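Local coordinates for mandelate racemase / muconate lactonizing enzyme (Burkholderia pseudomallei, PDB 2POD), which is of unknown function but belongs to the enolase superfamily, holds a sodium ion in its barrel domain and may act as a lyase, at residues W244-I249 / I291-I296; K307-A312 / L317-H322; M218-S223 / A270-A275. One frame throughout, in Å; residues are numbered along the deposited sequence.

Contact 1: residues W244-I249 / I291-I296. With NA (sodium ion), chain D.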
ATOM      1  N   TRP B 244      -8.087  27.135  -8.727  1.00 42.32           N
ATOM      2  CA  TRP B 244      -8.541  25.759  -8.547  1.00 41.62           C
ATOM      3  C   TRP B 244      -9.154  25.144  -9.797  1.00 43.97           C
ATOM      4  O   TRP B 244      -9.689  25.852 -10.638  1.00 48.26           O
ATOM      5  CB  TRP B 244      -9.440  25.599  -7.306  1.00 40.54           C
ATOM      6  CG  TRP B 244     -10.932  25.930  -7.408  1.00 40.21           C
ATOM      7  CD1 TRP B 244     -11.803  25.600  -8.415  1.00 35.80           C
ATOM      8  CD2 TRP B 244     -11.724  26.585  -6.405  1.00 46.18           C
ATOM      9  NE1 TRP B 244     -13.064  26.033  -8.116  1.00 37.84           N
ATOM     10  CE2 TRP B 244     -13.049  26.640  -6.888  1.00 41.78           C
ATOM     11  CE3 TRP B 244     -11.434  27.150  -5.151  1.00 43.17           C
ATOM     12  CZ2 TRP B 244     -14.090  27.230  -6.160  1.00 44.99           C
ATOM     13  CZ3 TRP B 244     -12.470  27.738  -4.426  1.00 41.82           C
ATOM     14  CH2 TRP B 244     -13.782  27.775  -4.936  1.00 42.20           C
ATOM     15  N   HIS B 245      -9.065  23.822  -9.905  1.00 45.52           N
ATOM     16  CA  HIS B 245      -9.746  23.076 -10.952  1.00 43.44           C
ATOM     17  C   HIS B 245     -10.908  22.266 -10.379  1.00 45.81           C
ATOM     18  O   HIS B 245     -10.707  21.326  -9.603  1.00 38.73           O
ATOM     19  CB  HIS B 245      -8.765  22.152 -11.687  1.00 44.63           C
ATOM     20  CG  HIS B 245      -7.681  22.879 -12.424  1.00 49.28           C
ATOM     21  ND1 HIS B 245      -6.485  22.283 -12.761  1.00 49.93           N
ATOM     22  CD2 HIS B 245      -7.612  24.151 -12.885  1.00 45.47           C
ATOM     23  CE1 HIS B 245      -5.726  23.158 -13.398  1.00 54.93           C
ATOM     24  NE2 HIS B 245      -6.384  24.300 -13.479  1.00 44.29           N
ATOM     25  N   GLU B 246     -12.120  22.626 -10.789  1.00 44.56           N
ATOM     26  CA  GLU B 246     -13.331  22.131 -10.162  1.00 45.53           C
ATOM     27  C   GLU B 246     -14.003  21.060 -11.012  1.00 48.45           C
ATOM     28  O   GLU B 246     -14.173  21.237 -12.218  1.00 47.92           O
ATOM     29  CB  GLU B 246     -14.298  23.284  -9.915  1.00 44.36           C
ATOM     30  CG  GLU B 246     -15.530  22.919  -9.119  1.00 42.92           C
ATOM     31  CD  GLU B 246     -16.436  24.107  -8.902  1.00 45.59           C
ATOM     32  OE1 GLU B 246     -15.931  25.182  -8.514  1.00 50.26           O
ATOM     33  OE2 GLU B 246     -17.657  23.965  -9.122  1.00 49.44           O
ATOM     34  N   ASP B 247     -14.385  19.962 -10.357  1.00 49.50           N
ATOM     35  CA  ASP B 247     -14.949  18.775 -10.999  1.00 46.63           C
ATOM     36  C   ASP B 247     -14.348  18.430 -12.365  1.00 46.44           C
ATOM     37  O   ASP B 247     -15.070  18.406 -13.363  1.00 47.39           O
ATOM     38  CB  ASP B 247     -16.476  18.890 -11.078  1.00 47.87           C
ATOM     39  CG  ASP B 247     -17.129  18.904  -9.706  1.00 51.15           C
ATOM     40  OD1 ASP B 247     -18.183  19.555  -9.547  1.00 55.31           O
ATOM     41  OD2 ASP B 247     -16.574  18.275  -8.783  1.00 51.43           O
ATOM     42  N   PRO B 248     -13.022  18.192 -12.418  1.00 46.16           N
ATOM     43  CA  PRO B 248     -12.368  18.052 -13.719  1.00 46.98           C
ATOM     44  C   PRO B 248     -12.622  16.721 -14.416  1.00 49.19           C
ATOM     45  O   PRO B 248     -12.502  16.637 -15.643  1.00 51.00           O
ATOM     46  CB  PRO B 248     -10.891  18.222 -13.389  1.00 47.11           C
ATOM     47  CG  PRO B 248     -10.769  17.785 -11.967  1.00 47.16           C
ATOM     48  CD  PRO B 248     -12.062  18.069 -11.300  1.00 46.56           C
ATOM     49  N   ILE B 249     -12.955  15.698 -13.632  1.00 47.42           N
ATOM     50  CA  ILE B 249     -13.561  14.462 -14.132  1.00 45.45           C
ATOM     51  C   ILE B 249     -14.835  14.200 -13.340  1.00 43.61           C
ATOM     52  O   ILE B 249     -15.062  14.834 -12.309  1.00 50.40           O
ATOM     53  CB  ILE B 249     -12.600  13.228 -14.007  1.00 45.83           C
ATOM     54  CG1 ILE B 249     -12.359  12.848 -12.529  1.00 54.09           C
ATOM     55  CG2 ILE B 249     -11.289  13.478 -14.752  1.00 42.72           C
ATOM     56  CD1 ILE B 249     -11.876  11.414 -12.299  1.00 56.65           C
ATOM     57  N   ILE B 291      -9.514  21.595  -2.272  1.00 38.41           N
ATOM     58  CA  ILE B 291     -10.630  22.345  -1.710  1.00 39.71           C
ATOM     59  C   ILE B 291     -11.844  21.444  -1.668  1.00 38.13           C
ATOM     60  O   ILE B 291     -12.221  20.849  -2.675  1.00 41.30           O
ATOM     61  CB  ILE B 291     -10.935  23.666  -2.493  1.00 42.96           C
ATOM     62  CG1 ILE B 291      -9.740  24.625  -2.428  1.00 40.52           C
ATOM     63  CG2 ILE B 291     -12.153  24.398  -1.890  1.00 42.95           C
ATOM     64  CD1 ILE B 291      -8.926  24.665  -3.679  1.00 46.56           C
ATOM     65  N   VAL B 292     -12.436  21.325  -0.487  1.00 39.30           N
ATOM     66  CA  VAL B 292     -13.659  20.559  -0.323  1.00 40.40           C
ATOM     67  C   VAL B 292     -14.854  21.441  -0.658  1.00 41.79           C
ATOM     68  O   VAL B 292     -15.174  22.378   0.067  1.00 43.85           O
ATOM     69  CB  VAL B 292     -13.751  19.932   1.089  1.00 36.44           C
ATOM     70  CG1 VAL B 292     -15.136  19.345   1.341  1.00 36.75           C
ATOM     71  CG2 VAL B 292     -12.685  18.844   1.230  1.00 36.56           C
HETATM   72  N   MSE B 293     -15.486  21.157  -1.789  1.00 45.19           N
HETATM   73  CA  MSE B 293     -16.690  21.873  -2.179  1.00 46.95           C
HETATM   74  C   MSE B 293     -17.931  21.078  -1.871  1.00 43.97           C
HETATM   75  O   MSE B 293     -17.891  19.856  -1.791  1.00 48.50           O
HETATM   76  CB  MSE B 293     -16.669  22.252  -3.651  1.00 48.42           C
HETATM   77  CG  MSE B 293     -17.084  23.691  -3.868  1.00 67.64           C
HETATM   78 SE   MSE B 293     -17.868  24.158  -5.565  1.00 95.32          SE
HETATM   79  CE  MSE B 293     -18.097  22.368  -6.293  1.00 97.64           C
ATOM     80  N   LEU B 294     -19.039  21.791  -1.734  1.00 46.99           N
ATOM     81  CA  LEU B 294     -20.140  21.378  -0.889  1.00 48.68           C
ATOM     82  C   LEU B 294     -21.335  22.195  -1.336  1.00 47.91           C
ATOM     83  O   LEU B 294     -21.258  23.412  -1.371  1.00 48.87           O
ATOM     84  CB  LEU B 294     -19.801  21.745   0.566  1.00 55.74           C
ATOM     85  CG  LEU B 294     -20.422  21.010   1.749  1.00 51.89           C
ATOM     86  CD1 LEU B 294     -20.601  19.557   1.411  1.00 53.53           C
ATOM     87  CD2 LEU B 294     -19.515  21.146   2.947  1.00 42.12           C
ATOM     88  N   ASP B 295     -22.435  21.538  -1.679  1.00 48.12           N
ATOM     89  CA  ASP B 295     -23.707  22.235  -1.810  1.00 44.32           C
ATOM     90  C   ASP B 295     -24.663  21.748  -0.735  1.00 41.51           C
ATOM     91  O   ASP B 295     -25.024  20.580  -0.736  1.00 47.29           O
ATOM     92  CB  ASP B 295     -24.304  22.000  -3.204  1.00 43.48           C
ATOM     93  CG  ASP B 295     -25.531  22.856  -3.474  1.00 41.85           C
ATOM     94  OD1 ASP B 295     -26.558  22.675  -2.787  1.00 37.21           O
ATOM     95  OD2 ASP B 295     -25.477  23.706  -4.390  1.00 48.98           O
ATOM     96  N   ILE B 296     -25.111  22.644   0.145  1.00 39.50           N
ATOM     97  CA  ILE B 296     -25.989  22.245   1.257  1.00 39.80           C
ATOM     98  C   ILE B 296     -27.374  21.713   0.868  1.00 40.06           C
ATOM     99  O   ILE B 296     -27.995  20.984   1.634  1.00 46.69           O
ATOM    100  CB  ILE B 296     -26.045  23.272   2.447  1.00 40.77           C
ATOM    101  CG1 ILE B 296     -27.223  24.245   2.343  1.00 41.62           C
ATOM    102  CG2 ILE B 296     -24.682  23.918   2.729  1.00 34.79           C
ATOM    103  CD1 ILE B 296     -27.018  25.411   1.432  1.00 52.00           C
TER
HETATM  104 NA    NA D 409     -20.169  24.315  -9.894  1.00 66.65          NA
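The selenomethionine Met293 lies across the carboxylate end of Glu246, the two side chains meeting at about a right angle. Met293 CE comes within 3.3 Å of Glu246 OE2 and also rests against CG and CD of the same glutamate, while Met293 SE is 3.6 Å from Glu246 CD. The bend at the end of the selenomethionine, with chi3 close to zero (9°), folds the methyl onto the carboxylate instead of sending it straight on. Glu246 itself is extended, CG anti to the backbone N (chi1 -173°), which carries its carboxylate well out from the strand. There both oxygens are engaged: OE2 binds the sodium ion at 2.6 Å, whereas OE1 takes the indole N-H of Trp244 through its anti lone pair, Trp244 NE1 to Glu246 OE1 being 3.0 Å, a bent bond with its acceptor tilted somewhat from the ring plane. A salt bridge from Lys176 to OE1 adds a second grip, so the rotation of the carboxylate is fixed from both ends.

The strands 244-246 and 289-294 are not neighbours in the eight-stranded barrel of the enolase superfamily. Strand 268-270 runs between them, parallel to both, and its Cys269 touches Trp244, Glu246, Ile291 and Met293, all four of the principal side chains. Away from the metal, Ile291 meets Trp244 beside Cys269, the two side chains crossing roughly at right angles. Ile291 CD1 sits 3.8 Å from Trp244 CB and equally near Trp244 CE3, an oblique approach to the indole. Further round the same tryptophan, Tyr120 packs edge-to-face. At the metal end Asp247 comes only loosely toward Met293, Asp247 OD1 to Met293 CE 4.3 Å, and its OD2 is hydrogen-bonded to Ser271.

Contact 2: residues K307-A312 / L317-H322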
ATOM      1  N   LYS B 307     -20.581  18.946   9.227  1.00 36.87           N
ATOM      2  CA  LYS B 307     -19.771  17.879   9.751  1.00 36.11           C
ATOM      3  C   LYS B 307     -18.693  17.576   8.720  1.00 35.13           C
ATOM      4  O   LYS B 307     -17.550  17.292   9.076  1.00 37.48           O
ATOM      5  CB  LYS B 307     -20.650  16.650   9.983  1.00 32.86           C
ATOM      6  CG  LYS B 307     -21.651  16.815  11.103  1.00 36.27           C
ATOM      7  CD  LYS B 307     -22.623  15.641  11.160  1.00 34.44           C
ATOM      8  CE  LYS B 307     -23.725  15.902  12.181  1.00 37.94           C
ATOM      9  NZ  LYS B 307     -24.705  14.779  12.240  1.00 48.39           N
ATOM     10  N   ILE B 308     -19.073  17.672   7.445  1.00 33.98           N
ATOM     11  CA  ILE B 308     -18.135  17.632   6.332  1.00 37.38           C
ATOM     12  C   ILE B 308     -17.063  18.716   6.464  1.00 37.92           C
ATOM     13  O   ILE B 308     -15.877  18.431   6.306  1.00 42.79           O
ATOM     14  CB  ILE B 308     -18.862  17.712   4.963  1.00 33.57           C
ATOM     15  CG1 ILE B 308     -19.750  16.481   4.753  1.00 33.61           C
ATOM     16  CG2 ILE B 308     -17.858  17.810   3.818  1.00 37.02           C
ATOM     17  CD1 ILE B 308     -20.965  16.713   3.824  1.00 18.34           C
ATOM     18  N   ALA B 309     -17.483  19.936   6.792  1.00 38.71           N
ATOM     19  CA  ALA B 309     -16.564  21.056   7.000  1.00 39.86           C
ATOM     20  C   ALA B 309     -15.546  20.798   8.112  1.00 37.44           C
ATOM     21  O   ALA B 309     -14.362  21.094   7.959  1.00 36.28           O
ATOM     22  CB  ALA B 309     -17.337  22.353   7.264  1.00 42.42           C
ATOM     23  N   SER B 310     -16.019  20.234   9.220  1.00 37.99           N
ATOM     24  CA  SER B 310     -15.170  19.972  10.369  1.00 42.70           C
ATOM     25  C   SER B 310     -14.253  18.767  10.159  1.00 41.98           C
ATOM     26  O   SER B 310     -13.156  18.728  10.707  1.00 43.71           O
ATOM     27  CB  SER B 310     -16.006  19.838  11.644  1.00 43.53           C
ATOM     28  OG  SER B 310     -16.965  18.805  11.533  1.00 56.77           O
HETATM   29  N   MSE B 311     -14.705  17.803   9.355  1.00 44.72           N
HETATM   30  CA  MSE B 311     -13.853  16.727   8.822  1.00 45.43           C
HETATM   31  C   MSE B 311     -12.721  17.244   7.941  1.00 43.80           C
HETATM   32  O   MSE B 311     -11.559  16.916   8.166  1.00 47.14           O
HETATM   33  CB  MSE B 311     -14.684  15.760   7.986  1.00 48.01           C
HETATM   34  CG  MSE B 311     -15.183  14.546   8.713  1.00 54.71           C
HETATM   35 SE   MSE B 311     -15.789  13.199   7.452  1.00 74.76          SE
HETATM   36  CE  MSE B 311     -14.078  12.468   6.936  1.00 62.76           C
ATOM     37  N   ALA B 312     -13.078  18.034   6.929  1.00 36.21           N
ATOM     38  CA  ALA B 312     -12.122  18.615   5.991  1.00 36.90           C
ATOM     39  C   ALA B 312     -11.003  19.415   6.658  1.00 39.68           C
ATOM     40  O   ALA B 312      -9.884  19.443   6.148  1.00 40.84           O
ATOM     41  CB  ALA B 312     -12.846  19.480   4.970  1.00 36.85           C
ATOM     42  N   LEU B 317      -7.844  21.089   4.886  1.00 39.52           N
ATOM     43  CA  LEU B 317      -8.487  21.549   3.665  1.00 41.40           C
ATOM     44  C   LEU B 317      -9.545  22.609   3.956  1.00 38.99           C
ATOM     45  O   LEU B 317     -10.248  22.519   4.965  1.00 40.36           O
ATOM     46  CB  LEU B 317      -9.069  20.375   2.862  1.00 39.11           C
ATOM     47  CG  LEU B 317      -8.096  19.272   2.448  1.00 34.59           C
ATOM     48  CD1 LEU B 317      -8.767  18.318   1.497  1.00 29.48           C
ATOM     49  CD2 LEU B 317      -6.797  19.813   1.850  1.00 30.70           C
ATOM     50  N   PRO B 318      -9.639  23.634   3.085  1.00 38.88           N
ATOM     51  CA  PRO B 318     -10.741  24.576   3.165  1.00 39.43           C
ATOM     52  C   PRO B 318     -12.014  24.100   2.495  1.00 42.87           C
ATOM     53  O   PRO B 318     -11.958  23.431   1.456  1.00 45.14           O
ATOM     54  CB  PRO B 318     -10.200  25.824   2.467  1.00 37.71           C
ATOM     55  CG  PRO B 318      -9.126  25.345   1.557  1.00 37.37           C
ATOM     56  CD  PRO B 318      -8.690  23.979   2.009  1.00 40.07           C
ATOM     57  N   VAL B 319     -13.148  24.452   3.100  1.00 42.74           N
ATOM     58  CA  VAL B 319     -14.457  24.332   2.455  1.00 47.83           C
ATOM     59  C   VAL B 319     -14.853  25.606   1.696  1.00 46.30           C
ATOM     60  O   VAL B 319     -14.644  26.724   2.182  1.00 43.58           O
ATOM     61  CB  VAL B 319     -15.553  23.870   3.467  1.00 51.70           C
ATOM     62  CG1 VAL B 319     -16.965  24.071   2.923  1.00 54.53           C
ATOM     63  CG2 VAL B 319     -15.352  22.410   3.798  1.00 50.00           C
ATOM     64  N   ALA B 320     -15.388  25.421   0.492  1.00 44.95           N
ATOM     65  CA  ALA B 320     -16.060  26.484  -0.244  1.00 44.02           C
ATOM     66  C   ALA B 320     -17.486  26.050  -0.593  1.00 46.89           C
ATOM     67  O   ALA B 320     -17.679  25.248  -1.507  1.00 49.62           O
ATOM     68  CB  ALA B 320     -15.279  26.830  -1.512  1.00 41.06           C
ATOM     69  N   PRO B 321     -18.491  26.559   0.146  1.00 40.54           N
ATOM     70  CA  PRO B 321     -19.891  26.236  -0.148  1.00 38.75           C
ATOM     71  C   PRO B 321     -20.412  26.769  -1.490  1.00 43.53           C
ATOM     72  O   PRO B 321     -20.122  27.908  -1.871  1.00 46.89           O
ATOM     73  CB  PRO B 321     -20.652  26.848   1.024  1.00 32.94           C
ATOM     74  CG  PRO B 321     -19.608  27.053   2.084  1.00 41.10           C
ATOM     75  CD  PRO B 321     -18.376  27.415   1.335  1.00 37.60           C
ATOM     76  N   HIS B 322     -21.168  25.917  -2.178  1.00 40.87           N
ATOM     77  CA  HIS B 322     -21.733  26.177  -3.496  1.00 47.78           C
ATOM     78  C   HIS B 322     -23.026  26.970  -3.362  1.00 52.71           C
ATOM     79  O   HIS B 322     -23.888  26.629  -2.544  1.00 56.57           O
ATOM     80  CB  HIS B 322     -22.048  24.834  -4.177  1.00 45.89           C
ATOM     81  CG  HIS B 322     -22.476  24.953  -5.607  1.00 43.89           C
ATOM     82  ND1 HIS B 322     -23.626  24.368  -6.092  1.00 47.79           N
ATOM     83  CD2 HIS B 322     -21.899  25.574  -6.661  1.00 39.95           C
ATOM     84  CE1 HIS B 322     -23.738  24.624  -7.384  1.00 38.49           C
ATOM     85  NE2 HIS B 322     -22.702  25.355  -7.753  1.00 42.71           N
TER
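Val319 lays its CG2 methyl against the flank of helix 301-314, 3.7 Å from Ala309 CA. Val319 CG2 is also 4.0 Å from Ala309 CB and from Ala312 CB, so one branch of the valine touches two alanines a turn apart. The torsion explains the choice of branch: CG1 is anti to the backbone N (chi1 166°), which places CG2 beside that nitrogen and facing the helix. With nothing larger than a methyl on these two helical positions, helix and strand come close, the CA atoms of Ala309 and Val319 lying 6.0 Å apart.

Toward the end of the helix the contact becomes polar. Leu317 N donates to Ala312 O over 2.9 Å with an N-H...O angle of 155°, fastening the chain just before strand 319-321 to the last turns of the helix. Leu317 CB rests 3.5 Å from Ala312 O, while the leucine's own carbonyl is hydrogen-bonded to Asn342. On the other flank of the helix Ser310 turns its hydroxyl back on its own backbone, OG donating to Lys307 O at 2.9 Å from the same face of the carbonyl as Met311 N, so that this oxygen accepts twice.

This is the helix-to-strand half of a parallel beta-alpha-beta crossover, in which the chain passes from strand 289-294 through helix 301-314 into strand 319-321. Val292 touches both sides of it, Ala312 and Val319, and Leu294 likewise touches Ile308 and Val319. Helix 276-285 lies alongside, Phe280 against Ile308 and Leu284 against Met311 and Leu317, while Met311 also packs on Met311 of a neighbouring subunit and Pro321 on the adjoining helix 327-339.

Contact 3: residues M218-S223 / A270-A275. With NA (sodium ion), chain D.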
HETATM    1  N   MSE B 218     -10.767  30.590 -11.034  1.00 45.71           N
HETATM    2  CA  MSE B 218     -11.037  29.193 -10.789  1.00 47.10           C
HETATM    3  C   MSE B 218     -11.776  28.599 -11.977  1.00 46.64           C
HETATM    4  O   MSE B 218     -12.734  29.177 -12.473  1.00 46.55           O
HETATM    5  CB  MSE B 218     -11.818  28.999  -9.482  1.00 49.83           C
HETATM    6  CG  MSE B 218     -12.736  30.139  -9.104  1.00 50.92           C
HETATM    7 SE   MSE B 218     -12.191  31.181  -7.532  1.00 69.10          SE
HETATM    8  CE  MSE B 218     -10.599  31.918  -8.069  1.00 35.17           C
ATOM      9  N   VAL B 219     -11.309  27.447 -12.442  1.00 47.99           N
ATOM     10  CA  VAL B 219     -11.889  26.799 -13.605  1.00 42.72           C
ATOM     11  C   VAL B 219     -12.919  25.773 -13.173  1.00 43.24           C
ATOM     12  O   VAL B 219     -12.631  24.902 -12.360  1.00 38.48           O
ATOM     13  CB  VAL B 219     -10.824  26.108 -14.464  1.00 41.20           C
ATOM     14  CG1 VAL B 219     -11.377  25.829 -15.850  1.00 38.63           C
ATOM     15  CG2 VAL B 219      -9.570  26.950 -14.538  1.00 39.18           C
ATOM     16  N   GLU B 220     -14.124  25.898 -13.719  1.00 45.18           N
ATOM     17  CA  GLU B 220     -15.176  24.906 -13.545  1.00 46.16           C
ATOM     18  C   GLU B 220     -15.188  23.998 -14.773  1.00 46.75           C
ATOM     19  O   GLU B 220     -15.100  24.481 -15.897  1.00 49.70           O
ATOM     20  CB  GLU B 220     -16.522  25.625 -13.377  1.00 46.64           C
ATOM     21  CG  GLU B 220     -17.750  24.803 -13.680  1.00 51.33           C
ATOM     22  CD  GLU B 220     -18.047  23.763 -12.616  1.00 69.69           C
ATOM     23  OE1 GLU B 220     -18.858  24.072 -11.718  1.00 74.19           O
ATOM     24  OE2 GLU B 220     -17.487  22.640 -12.662  1.00 65.97           O
ATOM     25  N   PHE B 221     -15.275  22.686 -14.566  1.00 46.40           N
ATOM     26  CA  PHE B 221     -15.235  21.754 -15.688  1.00 44.41           C
ATOM     27  C   PHE B 221     -16.536  20.992 -15.877  1.00 40.76           C
ATOM     28  O   PHE B 221     -16.710  20.296 -16.884  1.00 39.80           O
ATOM     29  CB  PHE B 221     -14.076  20.771 -15.542  1.00 45.86           C
ATOM     30  CG  PHE B 221     -12.728  21.372 -15.795  1.00 40.61           C
ATOM     31  CD1 PHE B 221     -11.861  21.632 -14.739  1.00 42.45           C
ATOM     32  CD2 PHE B 221     -12.316  21.664 -17.090  1.00 43.30           C
ATOM     33  CE1 PHE B 221     -10.602  22.188 -14.966  1.00 38.95           C
ATOM     34  CE2 PHE B 221     -11.068  22.211 -17.329  1.00 36.03           C
ATOM     35  CZ  PHE B 221     -10.201  22.467 -16.263  1.00 43.50           C
ATOM     36  N   HIS B 222     -17.426  21.120 -14.896  1.00 41.38           N
ATOM     37  CA  HIS B 222     -18.757  20.484 -14.881  1.00 42.28           C
ATOM     38  C   HIS B 222     -18.803  18.966 -15.007  1.00 40.79           C
ATOM     39  O   HIS B 222     -19.813  18.425 -15.466  1.00 46.06           O
ATOM     40  CB  HIS B 222     -19.714  21.146 -15.882  1.00 42.36           C
ATOM     41  CG  HIS B 222     -20.242  22.471 -15.430  1.00 54.31           C
ATOM     42  ND1 HIS B 222     -20.015  23.638 -16.128  1.00 54.83           N
ATOM     43  CD2 HIS B 222     -20.995  22.815 -14.358  1.00 60.09           C
ATOM     44  CE1 HIS B 222     -20.610  24.642 -15.509  1.00 61.18           C
ATOM     45  NE2 HIS B 222     -21.202  24.171 -14.426  1.00 65.27           N
ATOM     46  N   SER B 223     -17.724  18.291 -14.595  1.00 42.30           N
ATOM     47  CA  SER B 223     -17.595  16.816 -14.668  1.00 42.41           C
ATOM     48  C   SER B 223     -17.623  16.246 -16.094  1.00 40.31           C
ATOM     49  O   SER B 223     -18.010  15.099 -16.304  1.00 41.72           O
ATOM     50  CB  SER B 223     -18.639  16.108 -13.779  1.00 43.02           C
ATOM     51  OG  SER B 223     -18.631  16.603 -12.453  1.00 45.98           O
ATOM     52  N   ALA B 270     -13.549  19.792  -5.228  1.00 37.69           N
ATOM     53  CA  ALA B 270     -14.506  18.706  -5.389  1.00 40.06           C
ATOM     54  C   ALA B 270     -15.322  18.638  -4.109  1.00 35.74           C
ATOM     55  O   ALA B 270     -14.777  18.939  -3.053  1.00 37.79           O
ATOM     56  CB  ALA B 270     -13.768  17.385  -5.623  1.00 39.93           C
ATOM     57  N   SER B 271     -16.600  18.255  -4.163  1.00 35.52           N
ATOM     58  CA  SER B 271     -17.478  18.294  -5.342  1.00 40.30           C
ATOM     59  C   SER B 271     -18.899  18.569  -4.868  1.00 39.99           C
ATOM     60  O   SER B 271     -19.362  17.959  -3.898  1.00 46.56           O
ATOM     61  CB  SER B 271     -17.499  16.936  -6.052  1.00 40.12           C
ATOM     62  OG  SER B 271     -18.295  16.979  -7.221  1.00 39.01           O
ATOM     63  N   GLU B 272     -19.594  19.455  -5.577  1.00 40.45           N
ATOM     64  CA  GLU B 272     -21.031  19.720  -5.369  1.00 42.00           C
ATOM     65  C   GLU B 272     -21.922  18.502  -5.634  1.00 38.84           C
ATOM     66  O   GLU B 272     -23.048  18.432  -5.136  1.00 38.66           O
ATOM     67  CB  GLU B 272     -21.489  20.878  -6.263  1.00 42.17           C
ATOM     68  CG  GLU B 272     -21.341  20.572  -7.753  1.00 51.97           C
ATOM     69  CD  GLU B 272     -21.519  21.778  -8.626  1.00 60.04           C
ATOM     70  OE1 GLU B 272     -22.426  21.771  -9.479  1.00 65.26           O
ATOM     71  OE2 GLU B 272     -20.738  22.745  -8.484  1.00 65.43           O
ATOM     72  N   THR B 273     -21.417  17.552  -6.419  1.00 39.73           N
ATOM     73  CA  THR B 273     -22.160  16.344  -6.775  1.00 39.02           C
ATOM     74  C   THR B 273     -22.166  15.291  -5.664  1.00 37.49           C
ATOM     75  O   THR B 273     -23.003  14.384  -5.672  1.00 38.26           O
ATOM     76  CB  THR B 273     -21.624  15.711  -8.068  1.00 38.35           C
ATOM     77  OG1 THR B 273     -20.328  15.144  -7.826  1.00 51.56           O
ATOM     78  CG2 THR B 273     -21.526  16.756  -9.177  1.00 36.26           C
ATOM     79  N   LEU B 274     -21.230  15.414  -4.723  1.00 37.84           N
ATOM     80  CA  LEU B 274     -21.049  14.419  -3.667  1.00 41.74           C
ATOM     81  C   LEU B 274     -21.934  14.695  -2.449  1.00 37.98           C
ATOM     82  O   LEU B 274     -22.131  15.847  -2.063  1.00 36.94           O
ATOM     83  CB  LEU B 274     -19.579  14.352  -3.244  1.00 42.32           C
ATOM     84  CG  LEU B 274     -18.613  13.606  -4.164  1.00 48.81           C
ATOM     85  CD1 LEU B 274     -17.182  13.950  -3.787  1.00 41.03           C
ATOM     86  CD2 LEU B 274     -18.844  12.087  -4.112  1.00 47.64           C
ATOM     87  N   ALA B 275     -22.449  13.635  -1.840  1.00 38.90           N
ATOM     88  CA  ALA B 275     -23.357  13.786  -0.709  1.00 39.85           C
ATOM     89  C   ALA B 275     -22.840  13.127   0.560  1.00 37.86           C
ATOM     90  O   ALA B 275     -22.228  12.068   0.501  1.00 40.04           O
ATOM     91  CB  ALA B 275     -24.737  13.279  -1.064  1.00 37.79           C
TER
HETATM   92 NA    NA D 409     -20.169  24.315  -9.894  1.00 66.65          NA
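Glu220 and Glu272 meet at the sodium ion, which is 2.3 Å from Glu220 OE1 and 2.2 Å from Glu272 OE2. Glu246 completes the trio of carboxylate ligands. Glu220 OE1 and Glu272 OE2 stand 4.0 Å apart with their carboxylate planes almost perpendicular (88°); the shared sodium bridges the two acidic groups. Glu272 binds through one oxygen, Glu272 OE1 remaining 3.4 Å from the sodium. Such a set of acidic residues, at the C-terminal ends of three successive barrel strands, is characteristic of the enolase superfamily, whose members commonly hold magnesium here.

Outside this shell, Glu220 bends at chi2 (73°), and Glu220 OE2 accepts the backbone N-H of His222, 2.7 Å from His222 N, the donor lying above the carboxylate plane. The His222 ring then settles with one face over Glu220 CG, its ND1 hydrogen-bonded to Asp181. Glu272 extends straight from CG, and its OE1 is held by the hydroxyl of Tyr73 of a neighbouring subunit. Its backbone is set by a type I turn from Ser271 to Leu274, entered through a cis peptide, and by an ST turn in which Ser271 OG accepts from Thr273 N.

The metal-binding loop follows strand 268-270 and leads into helix 276-285, against which Leu274 packs; strand 216-220 pairs with strands 174-177 and 244-246 and leans on helix 227-237.

From the N terminus, 218-223 opens contact 3, and contact 1 opens at 244-249 before contact 3 closes at 270-275; contact 1 then closes at 291-296. The two therefore cross, and both reach the sodium ion. Together they tie four successive parallel strands of the barrel, 216-220 to 289-294, with Met293 N probably hydrogen-bonded to Ala270 O. Contact 2 follows in series, closing a short local loop from helix 301-314 to strand 319-321. It joins contact 1 through neighbouring strands and through Asp295 OD2 to His322 ND1, a pairing that resembles the His-Asp dyad of mandelate racemase relatives and sits close to Glu272.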